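Local coordinates for thioesterase domain-containing protein (Pseudomonas aeruginosa, PDB 3F1T), which probably hydrolyses acyl-CoA thioesters as a hotdog-fold enzyme, perhaps 1,4-dihydroxy-2-naphthoyl-CoA, at residues L25-L39 with I59-C73. Residues are numbered along the deposited sequence; the frame is centred on the assembly and turned at random. Where two conformers were deposited one is given.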
loop_
_atom_site.group_PDB
_atom_site.type_symbol
_atom_site.label_atom_id
_atom_site.label_comp_id
_atom_site.label_asym_id
_atom_site.label_seq_id
_atom_site.Cartn_x
_atom_site.Cartn_y
_atom_site.Cartn_z
ATOM N N LEU B 25 -4.988 3.324 25.075
ATOM C CA LEU B 25 -5.506 2.248 24.234
ATOM C C LEU B 25 -5.895 1.073 25.148
ATOM O O LEU B 25 -5.269 0.884 26.192
ATOM C CB LEU B 25 -4.420 1.817 23.245
ATOM C CG LEU B 25 -4.580 2.211 21.779
ATOM C CD1 LEU B 25 -5.171 3.590 21.594
ATOM C CD2 LEU B 25 -3.292 2.042 20.998
ATOM N N THR B 26 -7.058 0.466 24.896
ATOM C CA THR B 26 -7.482 -0.730 25.641
ATOM C C THR B 26 -7.894 -1.864 24.704
ATOM O O THR B 26 -8.310 -1.612 23.570
ATOM C CB THR B 26 -8.675 -0.451 26.595
ATOM O OG1 THR B 26 -9.768 0.075 25.848
ATOM C CG2 THR B 26 -8.287 0.528 27.697
ATOM N N VAL B 27 -7.781 -3.103 25.188
ATOM C CA VAL B 27 -8.309 -4.264 24.479
ATOM C C VAL B 27 -9.724 -4.537 24.939
ATOM O O VAL B 27 -9.944 -4.913 26.090
ATOM C CB VAL B 27 -7.483 -5.551 24.752
ATOM C CG1 VAL B 27 -7.949 -6.684 23.840
ATOM C CG2 VAL B 27 -6.014 -5.302 24.558
ATOM N N GLU B 28 -10.667 -4.481 24.008
ATOM C CA GLU B 28 -12.063 -4.705 24.333
ATOM C C GLU B 28 -12.461 -6.180 24.243
ATOM O O GLU B 28 -13.267 -6.671 25.043
ATOM C CB GLU B 28 -12.942 -3.851 23.416
ATOM C CG GLU B 28 -12.560 -2.389 23.436
ATOM C CD GLU B 28 -13.042 -1.693 24.690
ATOM O OE1 GLU B 28 -14.281 -1.532 24.828
ATOM O OE2 GLU B 28 -12.188 -1.322 25.537
ATOM N N ALA B 29 -11.908 -6.879 23.260
ATOM C CA ALA B 29 -12.235 -8.280 23.032
ATOM C C ALA B 29 -11.116 -8.941 22.242
ATOM O O ALA B 29 -10.398 -8.271 21.507
ATOM C CB ALA B 29 -13.558 -8.401 22.280
ATOM N N ALA B 30 -10.879 -10.219 22.518
ATOM C CA ALA B 30 -9.888 -11.017 21.800
ATOM C C ALA B 30 -10.355 -12.465 21.813
ATOM O O ALA B 30 -10.898 -12.947 22.810
ATOM C CB ALA B 30 -8.540 -10.899 22.460
ATOM N N ASP B 31 -10.234 -13.134 20.676
ATOM C CA ASP B 31 -10.537 -14.541 20.611
ATOM C C ASP B 31 -10.058 -15.086 19.284
ATOM O O ASP B 31 -9.471 -14.361 18.471
ATOM C CB ASP B 31 -12.044 -14.771 20.771
ATOM C CG ASP B 31 -12.864 -13.998 19.755
ATOM O OD1 ASP B 31 -13.895 -13.409 20.150
ATOM O OD2 ASP B 31 -12.477 -13.954 18.567
ATOM N N GLU B 32 -10.382 -16.346 19.033
ATOM C CA GLU B 32 -9.841 -17.057 17.889
ATOM C C GLU B 32 -10.163 -16.313 16.603
ATOM O O GLU B 32 -9.368 -16.330 15.666
ATOM C CB GLU B 32 -10.377 -18.495 17.850
ATOM C CG GLU B 32 -11.902 -18.619 17.622
ATOM C CD GLU B 32 -12.747 -18.135 18.807
ATOM O OE1 GLU B 32 -12.293 -18.256 19.976
ATOM O OE2 GLU B 32 -13.897 -17.686 18.566
ATOM N N LYS B 33 -11.253 -15.549 16.604
ATOM C CA LYS B 33 -11.727 -14.908 15.379
ATOM C C LYS B 33 -11.191 -13.486 15.158
ATOM O O LYS B 33 -11.436 -12.883 14.108
ATOM C CB LYS B 33 -13.248 -14.912 15.327
ATOM N N GLY B 34 -10.566 -12.905 16.178
ATOM C CA GLY B 34 -9.982 -11.584 16.016
ATOM C C GLY B 34 -9.912 -10.753 17.282
ATOM O O GLY B 34 -10.065 -11.272 18.395
ATOM N N LEU B 35 -9.604 -9.471 17.102
ATOM C CA LEU B 35 -9.159 -8.615 18.194
ATOM C C LEU B 35 -9.725 -7.203 18.021
ATOM O O LEU B 35 -9.673 -6.641 16.932
ATOM C CB LEU B 35 -7.625 -8.570 18.236
ATOM C CG LEU B 35 -7.028 -7.648 19.294
ATOM C CD1 LEU B 35 -6.969 -8.364 20.639
ATOM C CD2 LEU B 35 -5.653 -7.128 18.893
ATOM N N THR B 36 -10.270 -6.643 19.097
ATOM C CA THR B 36 -10.789 -5.277 19.104
ATOM C C THR B 36 -10.085 -4.427 20.166
ATOM O O THR B 36 -10.104 -4.745 21.356
ATOM C CB THR B 36 -12.318 -5.245 19.370
ATOM O OG1 THR B 36 -12.973 -6.150 18.475
ATOM C CG2 THR B 36 -12.875 -3.854 19.156
ATOM N N LEU B 37 -9.505 -3.318 19.728
ATOM C CA LEU B 37 -8.968 -2.319 20.629
ATOM C C LEU B 37 -9.840 -1.077 20.574
ATOM O O LEU B 37 -10.465 -0.795 19.553
ATOM C CB LEU B 37 -7.534 -1.951 20.216
ATOM C CG LEU B 37 -6.384 -2.695 20.890
ATOM C CD1 LEU B 37 -6.503 -4.179 20.657
ATOM C CD2 LEU B 37 -5.029 -2.175 20.430
ATOM N N ARG B 38 -9.656 -0.214 21.562
ATOM C CA ARG B 38 -10.292 1.074 21.579
ATOM C C ARG B 38 -9.286 2.201 21.867
ATOM O O ARG B 38 -8.480 2.104 22.783
ATOM C CB ARG B 38 -11.430 1.083 22.600
ATOM C CG ARG B 38 -12.154 2.403 22.674
ATOM C CD ARG B 38 -13.020 2.492 23.902
ATOM N NE ARG B 38 -12.234 2.603 25.127
ATOM C CZ ARG B 38 -12.755 2.949 26.301
ATOM N NH1 ARG B 38 -14.020 3.326 26.372
ATOM N NH2 ARG B 38 -12.011 2.943 27.393
ATOM N N LEU B 39 -9.411 3.296 21.121
ATOM C CA LEU B 39 -8.749 4.553 21.433
ATOM C C LEU B 39 -9.770 5.574 21.956
ATOM O O LEU B 39 -10.594 6.070 21.197
ATOM C CB LEU B 39 -8.070 5.075 20.169
ATOM C CG LEU B 39 -7.598 6.531 20.094
ATOM C CD1 LEU B 39 -6.330 6.708 20.936
ATOM C CD2 LEU B 39 -7.326 6.892 18.636
ATOM N N ILE B 59 -4.885 7.159 15.180
ATOM C CA ILE B 59 -5.571 6.035 14.557
ATOM C C ILE B 59 -4.626 5.081 13.848
ATOM O O ILE B 59 -4.816 3.875 13.923
ATOM C CB ILE B 59 -6.664 6.490 13.582
ATOM C CG1 ILE B 59 -7.826 7.117 14.352
ATOM C CG2 ILE B 59 -7.151 5.313 12.746
ATOM C CD1 ILE B 59 -8.552 8.166 13.560
ATOM N N THR B 60 -3.527 5.599 13.306
ATOM C CA THR B 60 -2.456 4.737 12.812
ATOM C C THR B 60 -1.927 3.837 13.911
ATOM O O THR B 60 -1.666 2.654 13.689
ATOM C CB THR B 60 -1.258 5.558 12.272
ATOM O OG1 THR B 60 -1.647 6.224 11.072
ATOM C CG2 THR B 60 -0.064 4.641 11.977
ATOM N N THR B 61 -1.528 4.449 15.019
ATOM C CA THR B 61 -1.053 3.680 16.154
ATOM C C THR B 61 -2.090 2.643 16.562
ATOM O O THR B 61 -1.754 1.491 16.807
ATOM C CB THR B 61 -0.756 4.594 17.360
ATOM O OG1 THR B 61 0.273 5.531 17.004
ATOM C CG2 THR B 61 -0.290 3.763 18.537
ATOM N N LEU B 62 -3.345 3.066 16.686
ATOM C CA LEU B 62 -4.421 2.158 17.082
ATOM C C LEU B 62 -4.404 0.945 16.166
ATOM O O LEU B 62 -4.434 -0.203 16.624
ATOM C CB LEU B 62 -5.781 2.865 17.021
ATOM C CG LEU B 62 -7.020 1.957 17.069
ATOM C CD1 LEU B 62 -7.133 1.245 18.427
ATOM C CD2 LEU B 62 -8.287 2.723 16.732
HETATM N N MSE B 63 -4.185 1.200 14.882
HETATM C CA MSE B 63 -4.429 0.195 13.848
HETATM C C MSE B 63 -3.195 -0.636 13.528
HETATM O O MSE B 63 -3.296 -1.835 13.262
HETATM C CB MSE B 63 -4.953 0.860 12.578
HETATM C CG MSE B 63 -6.346 1.407 12.734
HETATM SE SE MSE B 63 -7.610 0.111 13.412
HETATM C CE MSE B 63 -7.084 -1.484 12.410
ATOM N N ASP B 64 -2.029 -0.004 13.577
ATOM C CA ASP B 64 -0.767 -0.725 13.678
ATOM C C ASP B 64 -0.753 -1.645 14.881
ATOM O O ASP B 64 -0.362 -2.802 14.768
ATOM C CB ASP B 64 0.429 0.236 13.738
ATOM C CG ASP B 64 1.756 -0.491 13.689
ATOM O OD1 ASP B 64 1.819 -1.602 13.124
ATOM O OD2 ASP B 64 2.720 0.001 14.289
ATOM N N THR B 65 -1.101 -1.107 16.053
ATOM C CA THR B 65 -1.151 -1.890 17.304
ATOM C C THR B 65 -2.182 -3.019 17.265
ATOM O O THR B 65 -1.901 -4.152 17.653
ATOM C CB THR B 65 -1.492 -0.999 18.505
ATOM O OG1 THR B 65 -0.520 0.046 18.615
ATOM C CG2 THR B 65 -1.516 -1.814 19.798
ATOM N N THR B 66 -3.386 -2.706 16.817
ATOM C CA THR B 66 -4.415 -3.727 16.667
ATOM C C THR B 66 -3.961 -4.901 15.793
ATOM O O THR B 66 -4.195 -6.058 16.139
ATOM C CB THR B 66 -5.743 -3.116 16.133
ATOM O OG1 THR B 66 -6.245 -2.174 17.084
ATOM C CG2 THR B 66 -6.789 -4.184 15.934
ATOM N N CYS B 67 -3.482 -4.619 14.580
ATOM C CA CYS B 67 -2.964 -5.677 13.697
ATOM C C CYS B 67 -1.824 -6.480 14.326
ATOM O O CYS B 67 -1.807 -7.710 14.283
ATOM C CB CYS B 67 -2.498 -5.091 12.363
ATOM S SG CYS B 67 -3.816 -4.362 11.356
ATOM N N GLY B 68 -0.848 -5.780 14.889
ATOM C CA GLY B 68 0.241 -6.460 15.590
ATOM C C GLY B 68 -0.276 -7.426 16.635
ATOM O O GLY B 68 0.146 -8.597 16.697
ATOM N N ILE B 69 -1.198 -6.956 17.469
ATOM C CA ILE B 69 -1.606 -7.764 18.610
ATOM C C ILE B 69 -2.550 -8.895 18.216
ATOM O O ILE B 69 -2.676 -9.895 18.922
ATOM C CB ILE B 69 -2.218 -6.889 19.712
ATOM C CG1 ILE B 69 -1.142 -5.977 20.308
ATOM C CG2 ILE B 69 -2.815 -7.757 20.803
ATOM C CD1 ILE B 69 -1.647 -5.131 21.467
ATOM N N SER B 70 -3.215 -8.738 17.083
ATOM C CA SER B 70 -4.138 -9.758 16.595
ATOM C C SER B 70 -3.430 -11.044 16.205
ATOM O O SER B 70 -4.060 -12.100 16.123
ATOM C CB SER B 70 -4.956 -9.230 15.411
ATOM O OG SER B 70 -4.188 -9.234 14.224
ATOM N N THR B 71 -2.104 -10.994 16.114
ATOM C CA THR B 71 -1.317 -12.212 15.919
ATOM C C THR B 71 -1.495 -13.189 17.076
ATOM O O THR B 71 -1.253 -14.379 16.910
ATOM C CB THR B 71 0.190 -11.914 15.745
ATOM O OG1 THR B 71 0.685 -11.246 16.911
ATOM C CG2 THR B 71 0.422 -11.026 14.547
ATOM N N VAL B 72 -1.894 -12.688 18.252
ATOM C CA VAL B 72 -2.076 -13.550 19.417
ATOM C C VAL B 72 -3.166 -14.560 19.110
ATOM O O VAL B 72 -3.189 -15.661 19.670
ATOM C CB VAL B 72 -2.423 -12.780 20.724
ATOM C CG1 VAL B 72 -1.350 -11.748 21.072
ATOM C CG2 VAL B 72 -3.819 -12.135 20.648
ATOM N N CYS B 73 -4.011 -14.225 18.145
ATOM C CA CYS B 73 -5.174 -15.042 17.861
ATOM C C CYS B 73 -4.766 -16.314 17.167
ATOM O O CYS B 73 -5.575 -17.220 17.031
ATOM C CB CYS B 73 -6.177 -14.292 16.994
ATOM S SG CYS B 73 -6.833 -12.809 17.785
#
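Leu35 drives its CD2 methyl onto the helix, 3.3 Å from Thr66 O and against the Ile69 side chain, 3.5 Å from Ile69 CG2. Its CG stands anti to the backbone N (chi1 177°), which carries the branch down from strand 34-39, while its CB rests on Ser70 CB. Two residues on, Leu37 and Thr66 run alongside one another, pointing opposite ways, with Leu37 CB 3.4 Å from Thr66 OG1. That hydroxyl is turned back on its own helix, bonding Leu62 O from above the carbonyl plane, while Thr66 N reaches the same oxygen from the other face. Leu37 CD2 meets Thr65 CG2 at 3.6 Å, the two side chains crossing at about a right angle, and Leu62 CD1 packs against Leu37 CB. Packing is looser at Leu39, whose CB lies 4.2 Å from Leu62 CD2. Cys73 tucks under the hairpin, its SG 3.1 Å from Asp31 O. The turn above is the solvent side, with Glu32 exposed and partly exposed Asp31 accepting from Lys33 N in an Asx turn. The axes of strand 34-39 and helix 59-70 come within 8.1 Å, directions 149° apart; the strand pairs antiparallel with strand 100-109. This is the hotdog fold, a long central helix wrapped by an antiparallel sheet.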